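Local coordinates for envelope glycoprotein E (Human herpesvirus 1, PDB 2GIY) that pairs with gI to form a viral receptor for the Fc part of host IgG and is required for cell-to-cell spread of the virus, at residues A[135-148]-A[159-173]. Residues are numbered along the deposited sequence; the frame is centred on the assembly and turned at random.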
loop_
_atom_site.group_PDB
_atom_site.type_symbol
_atom_site.label_atom_id
_atom_site.label_comp_id
_atom_site.label_asym_id
_atom_site.label_seq_id
_atom_site.Cartn_x
_atom_site.Cartn_y
_atom_site.Cartn_z
ATOM N N PHE A 135 17.253 7.763 -15.566
ATOM C CA PHE A 135 18.007 9.011 -15.588
ATOM C C PHE A 135 19.421 8.733 -16.094
ATOM O O PHE A 135 20.169 7.972 -15.478
ATOM C CB PHE A 135 18.076 9.618 -14.182
ATOM C CG PHE A 135 16.732 9.982 -13.606
ATOM C CD1 PHE A 135 15.857 8.995 -13.160
ATOM C CD2 PHE A 135 16.343 11.316 -13.507
ATOM C CE1 PHE A 135 14.614 9.333 -12.621
ATOM C CE2 PHE A 135 15.102 11.662 -12.970
ATOM C CZ PHE A 135 14.238 10.667 -12.527
ATOM N N ARG A 136 19.775 9.344 -17.220
ATOM C CA ARG A 136 21.097 9.170 -17.818
ATOM C C ARG A 136 21.941 10.409 -17.540
ATOM O O ARG A 136 21.464 11.533 -17.696
ATOM C CB ARG A 136 20.979 8.966 -19.337
ATOM C CG ARG A 136 20.456 7.598 -19.780
ATOM C CD ARG A 136 19.006 7.356 -19.373
ATOM N NE ARG A 136 18.537 6.042 -19.820
ATOM C CZ ARG A 136 18.246 5.736 -21.082
ATOM N NH1 ARG A 136 18.366 6.651 -22.036
ATOM N NH2 ARG A 136 17.848 4.508 -21.395
ATOM N N ASP A 137 23.191 10.198 -17.138
ATOM C CA ASP A 137 24.099 11.297 -16.821
ATOM C C ASP A 137 23.365 12.296 -15.927
ATOM O O ASP A 137 23.375 13.503 -16.172
ATOM C CB ASP A 137 24.574 11.975 -18.110
ATOM C CG ASP A 137 25.770 12.886 -17.885
ATOM O OD1 ASP A 137 26.474 12.704 -16.871
ATOM O OD2 ASP A 137 26.014 13.774 -18.728
ATOM N N ALA A 138 22.731 11.761 -14.888
ATOM C CA ALA A 138 21.955 12.545 -13.933
ATOM C C ALA A 138 22.688 13.790 -13.448
ATOM O O ALA A 138 23.899 13.769 -13.231
ATOM C CB ALA A 138 21.569 11.668 -12.742
ATOM N N SER A 139 21.945 14.880 -13.289
ATOM C CA SER A 139 22.528 16.130 -12.817
ATOM C C SER A 139 21.601 16.728 -11.767
ATOM O O SER A 139 20.483 16.255 -11.575
ATOM C CB SER A 139 22.718 17.116 -13.979
ATOM O OG SER A 139 21.497 17.753 -14.330
ATOM N N PRO A 140 22.060 17.769 -11.059
ATOM C CA PRO A 140 21.223 18.394 -10.031
ATOM C C PRO A 140 19.844 18.841 -10.524
ATOM O O PRO A 140 18.914 18.979 -9.729
ATOM C CB PRO A 140 22.083 19.563 -9.558
ATOM C CG PRO A 140 23.473 19.017 -9.696
ATOM C CD PRO A 140 23.420 18.341 -11.049
ATOM N N GLN A 141 19.709 19.051 -11.835
ATOM C CA GLN A 141 18.436 19.490 -12.413
ATOM C C GLN A 141 17.340 18.434 -12.220
ATOM O O GLN A 141 16.150 18.751 -12.245
ATOM C CB GLN A 141 18.600 19.762 -13.917
ATOM C CG GLN A 141 18.448 18.502 -14.778
ATOM C CD GLN A 141 19.004 18.642 -16.183
ATOM O OE1 GLN A 141 20.219 18.679 -16.382
ATOM N NE2 GLN A 141 18.115 18.718 -17.168
ATOM N N HIS A 142 17.748 17.182 -12.035
ATOM C CA HIS A 142 16.797 16.080 -11.864
ATOM C C HIS A 142 16.311 15.879 -10.431
ATOM O O HIS A 142 15.368 15.127 -10.197
ATOM C CB HIS A 142 17.423 14.772 -12.359
ATOM C CG HIS A 142 17.746 14.774 -13.819
ATOM N ND1 HIS A 142 19.002 14.477 -14.304
ATOM C CD2 HIS A 142 16.974 15.026 -14.902
ATOM C CE1 HIS A 142 18.989 14.547 -15.623
ATOM N NE2 HIS A 142 17.771 14.878 -16.011
ATOM N N SER A 143 16.949 16.545 -9.475
ATOM C CA SER A 143 16.577 16.397 -8.075
ATOM C C SER A 143 15.186 16.941 -7.771
ATOM O O SER A 143 14.813 18.016 -8.241
ATOM C CB SER A 143 17.612 17.094 -7.187
ATOM O OG SER A 143 18.901 16.520 -7.384
ATOM N N GLY A 144 14.424 16.191 -6.981
ATOM C CA GLY A 144 13.092 16.634 -6.626
ATOM C C GLY A 144 12.261 15.533 -6.007
ATOM O O GLY A 144 12.760 14.435 -5.743
ATOM N N LEU A 145 10.991 15.831 -5.766
ATOM C CA LEU A 145 10.087 14.852 -5.189
ATOM C C LEU A 145 9.214 14.300 -6.303
ATOM O O LEU A 145 8.481 15.047 -6.960
ATOM C CB LEU A 145 9.217 15.496 -4.109
ATOM C CG LEU A 145 8.095 14.622 -3.542
ATOM C CD1 LEU A 145 8.683 13.364 -2.918
ATOM C CD2 LEU A 145 7.303 15.414 -2.509
ATOM N N TYR A 146 9.305 12.992 -6.518
ATOM C CA TYR A 146 8.526 12.331 -7.555
ATOM C C TYR A 146 7.421 11.473 -6.958
ATOM O O TYR A 146 7.630 10.774 -5.969
ATOM C CB TYR A 146 9.432 11.438 -8.413
ATOM C CG TYR A 146 10.453 12.187 -9.240
ATOM C CD1 TYR A 146 11.535 12.831 -8.637
ATOM C CD2 TYR A 146 10.324 12.272 -10.626
ATOM C CE1 TYR A 146 12.464 13.545 -9.395
ATOM C CE2 TYR A 146 11.251 12.983 -11.393
ATOM C CZ TYR A 146 12.315 13.614 -10.770
ATOM O OH TYR A 146 13.233 14.305 -11.525
ATOM N N LEU A 147 6.242 11.539 -7.566
ATOM C CA LEU A 147 5.109 10.736 -7.137
ATOM C C LEU A 147 4.643 9.900 -8.322
ATOM O O LEU A 147 4.569 10.389 -9.453
ATOM C CB LEU A 147 3.945 11.619 -6.662
ATOM C CG LEU A 147 3.853 11.923 -5.160
ATOM C CD1 LEU A 147 5.044 12.761 -4.723
ATOM C CD2 LEU A 147 2.544 12.654 -4.863
ATOM N N CYS A 148 4.356 8.635 -8.061
ATOM C CA CYS A 148 3.852 7.745 -9.088
ATOM C C CYS A 148 2.425 7.460 -8.647
ATOM O O CYS A 148 2.204 6.953 -7.546
ATOM C CB CYS A 148 4.666 6.452 -9.145
ATOM S SG CYS A 148 4.103 5.331 -10.460
ATOM N N TRP A 159 -0.696 4.886 -4.970
ATOM C CA TRP A 159 0.284 5.937 -5.213
ATOM C C TRP A 159 1.483 5.748 -4.301
ATOM O O TRP A 159 1.406 5.060 -3.276
ATOM C CB TRP A 159 -0.314 7.338 -5.004
ATOM C CG TRP A 159 -0.542 7.722 -3.566
ATOM C CD1 TRP A 159 -1.640 7.438 -2.803
ATOM C CD2 TRP A 159 0.357 8.454 -2.721
ATOM N NE1 TRP A 159 -1.481 7.951 -1.535
ATOM C CE2 TRP A 159 -0.264 8.577 -1.457
ATOM C CE3 TRP A 159 1.627 9.015 -2.908
ATOM C CZ2 TRP A 159 0.344 9.240 -0.384
ATOM C CZ3 TRP A 159 2.230 9.676 -1.839
ATOM C CH2 TRP A 159 1.588 9.781 -0.595
ATOM N N GLY A 160 2.600 6.348 -4.690
ATOM C CA GLY A 160 3.800 6.254 -3.889
ATOM C C GLY A 160 4.686 7.439 -4.197
ATOM O O GLY A 160 4.468 8.135 -5.193
ATOM N N HIS A 161 5.671 7.688 -3.343
ATOM C CA HIS A 161 6.582 8.799 -3.575
ATOM C C HIS A 161 8.034 8.361 -3.477
ATOM O O HIS A 161 8.371 7.412 -2.756
ATOM C CB HIS A 161 6.320 9.937 -2.580
ATOM C CG HIS A 161 6.583 9.570 -1.150
ATOM N ND1 HIS A 161 5.728 8.782 -0.410
ATOM C CD2 HIS A 161 7.610 9.884 -0.324
ATOM C CE1 HIS A 161 6.215 8.627 0.809
ATOM N NE2 HIS A 161 7.358 9.285 0.886
ATOM N N ILE A 162 8.887 9.055 -4.224
ATOM C CA ILE A 162 10.314 8.789 -4.231
ATOM C C ILE A 162 11.052 10.116 -4.307
ATOM O O ILE A 162 10.837 10.887 -5.241
ATOM C CB ILE A 162 10.766 7.982 -5.469
ATOM C CG1 ILE A 162 9.904 6.736 -5.652
ATOM C CG2 ILE A 162 12.232 7.579 -5.307
ATOM C CD1 ILE A 162 10.231 5.980 -6.927
ATOM N N THR A 163 11.894 10.401 -3.319
ATOM C CA THR A 163 12.683 11.618 -3.375
ATOM C C THR A 163 13.947 11.195 -4.107
ATOM O O THR A 163 14.736 10.380 -3.611
ATOM C CB THR A 163 13.045 12.153 -1.974
ATOM O OG1 THR A 163 11.858 12.609 -1.316
ATOM C CG2 THR A 163 14.015 13.322 -2.093
ATOM N N ILE A 164 14.117 11.733 -5.306
ATOM C CA ILE A 164 15.260 11.412 -6.143
ATOM C C ILE A 164 16.149 12.636 -6.209
ATOM O O ILE A 164 15.768 13.652 -6.790
ATOM C CB ILE A 164 14.797 11.046 -7.557
ATOM C CG1 ILE A 164 13.785 9.902 -7.477
ATOM C CG2 ILE A 164 15.997 10.659 -8.423
ATOM C CD1 ILE A 164 13.180 9.506 -8.823
ATOM N N SER A 165 17.338 12.551 -5.626
ATOM C CA SER A 165 18.209 13.719 -5.644
ATOM C C SER A 165 19.623 13.487 -5.157
ATOM O O SER A 165 19.989 12.386 -4.741
ATOM C CB SER A 165 17.587 14.825 -4.803
ATOM O OG SER A 165 17.447 14.406 -3.465
ATOM N N THR A 166 20.419 14.548 -5.233
ATOM C CA THR A 166 21.792 14.504 -4.762
ATOM C C THR A 166 21.688 14.696 -3.255
ATOM O O THR A 166 20.654 15.141 -2.755
ATOM C CB THR A 166 22.635 15.643 -5.360
ATOM O OG1 THR A 166 22.102 16.910 -4.942
ATOM C CG2 THR A 166 22.626 15.569 -6.878
ATOM N N ALA A 167 22.750 14.362 -2.533
ATOM C CA ALA A 167 22.744 14.491 -1.084
ATOM C C ALA A 167 22.509 15.927 -0.613
ATOM O O ALA A 167 21.728 16.169 0.304
ATOM C CB ALA A 167 24.056 13.960 -0.514
ATOM N N ALA A 168 23.181 16.877 -1.250
ATOM C CA ALA A 168 23.063 18.281 -0.876
ATOM C C ALA A 168 21.655 18.851 -1.057
ATOM O O ALA A 168 21.210 19.676 -0.261
ATOM C CB ALA A 168 24.067 19.110 -1.677
ATOM N N GLN A 169 20.958 18.397 -2.094
ATOM C CA GLN A 169 19.612 18.884 -2.386
ATOM C C GLN A 169 18.511 18.108 -1.680
ATOM O O GLN A 169 17.361 18.547 -1.638
ATOM C CB GLN A 169 19.352 18.821 -3.888
ATOM C CG GLN A 169 20.291 19.666 -4.721
ATOM C CD GLN A 169 20.191 19.334 -6.194
ATOM O OE1 GLN A 169 20.671 18.289 -6.639
ATOM N NE2 GLN A 169 19.555 20.213 -6.959
ATOM N N TYR A 170 18.865 16.952 -1.131
ATOM C CA TYR A 170 17.898 16.101 -0.454
ATOM C C TYR A 170 17.165 16.741 0.721
ATOM O O TYR A 170 17.778 17.345 1.607
ATOM C CB TYR A 170 18.580 14.819 0.046
ATOM C CG TYR A 170 17.623 13.868 0.724
ATOM C CD1 TYR A 170 16.890 12.939 -0.012
ATOM C CD2 TYR A 170 17.409 13.933 2.099
ATOM C CE1 TYR A 170 15.965 12.099 0.605
ATOM C CE2 TYR A 170 16.484 13.102 2.727
ATOM C CZ TYR A 170 15.767 12.190 1.975
ATOM O OH TYR A 170 14.846 11.376 2.591
ATOM N N ARG A 171 15.845 16.585 0.720
ATOM C CA ARG A 171 14.997 17.075 1.794
ATOM C C ARG A 171 13.990 15.971 2.083
ATOM O O ARG A 171 13.367 15.428 1.169
ATOM C CB ARG A 171 14.262 18.356 1.386
ATOM C CG ARG A 171 15.178 19.535 1.099
ATOM C CD ARG A 171 15.916 20.021 2.342
ATOM N NE ARG A 171 16.691 21.222 2.036
ATOM C CZ ARG A 171 17.866 21.220 1.417
ATOM N NH1 ARG A 171 18.417 20.076 1.041
ATOM N NH2 ARG A 171 18.482 22.365 1.151
ATOM N N ASN A 172 13.845 15.630 3.358
ATOM C CA ASN A 172 12.918 14.587 3.768
ATOM C C ASN A 172 11.496 14.917 3.326
ATOM O O ASN A 172 11.071 16.070 3.399
ATOM C CB ASN A 172 12.945 14.442 5.291
ATOM C CG ASN A 172 12.059 13.320 5.786
ATOM O OD1 ASN A 172 11.761 12.368 4.909
ATOM N ND2 ASN A 172 11.659 13.300 6.949
ATOM N N ALA A 173 10.768 13.902 2.868
ATOM C CA ALA A 173 9.382 14.075 2.448
ATOM C C ALA A 173 8.486 13.447 3.510
ATOM O O ALA A 173 8.701 12.305 3.916
ATOM C CB ALA A 173 9.144 13.400 1.097
#
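I164 sets its CD1 methyl over the Y146 ring, 4.0 Å from the centroid, a diagonal CH-pi contact on one face of the hairpin of strands 144-152 and 155-165. CG1 of I164 stands beside its own backbone N (chi1 -56°) and the chain runs on extended (chi2 176°), which brings that methyl above the phenol; F135 CZ closes on the same CD1. Y146 gives its OH to H142 O, four residues earlier, at 2.6 Å: the tyrosine corner of this V-like Ig domain, the C-terminal part of the gE ectodomain. Paired backbone bonds join G144 with I164, Y146 with I162 and C148 with G160 in antiparallel register. On the other face L145 and L147 touch the partner strand more loosely, CD2 of L147 meeting W159 CE3 at 4.2 Å, with M63, I65 and L70 packed beside them.

The tight spot lies where strand meets turn, S143 CB pressing on S165 CB at 3.3 Å. Looser and nearer solvent, Q169 sets its amide against exposed P140 and S143: NE2 reaches P140 O at 3.1 Å, and OE1 takes two hydroxyls, T166 OG1 on a lone pair and S143 OG from above the carbonyl plane. S143 OG in turn accepts T166 N. With both ends of the amide engaged, its rotation is fixed, so a hydrogen-bonded clasp closes the solvent-facing end of the hairpin, beyond the Y146-I164 packing.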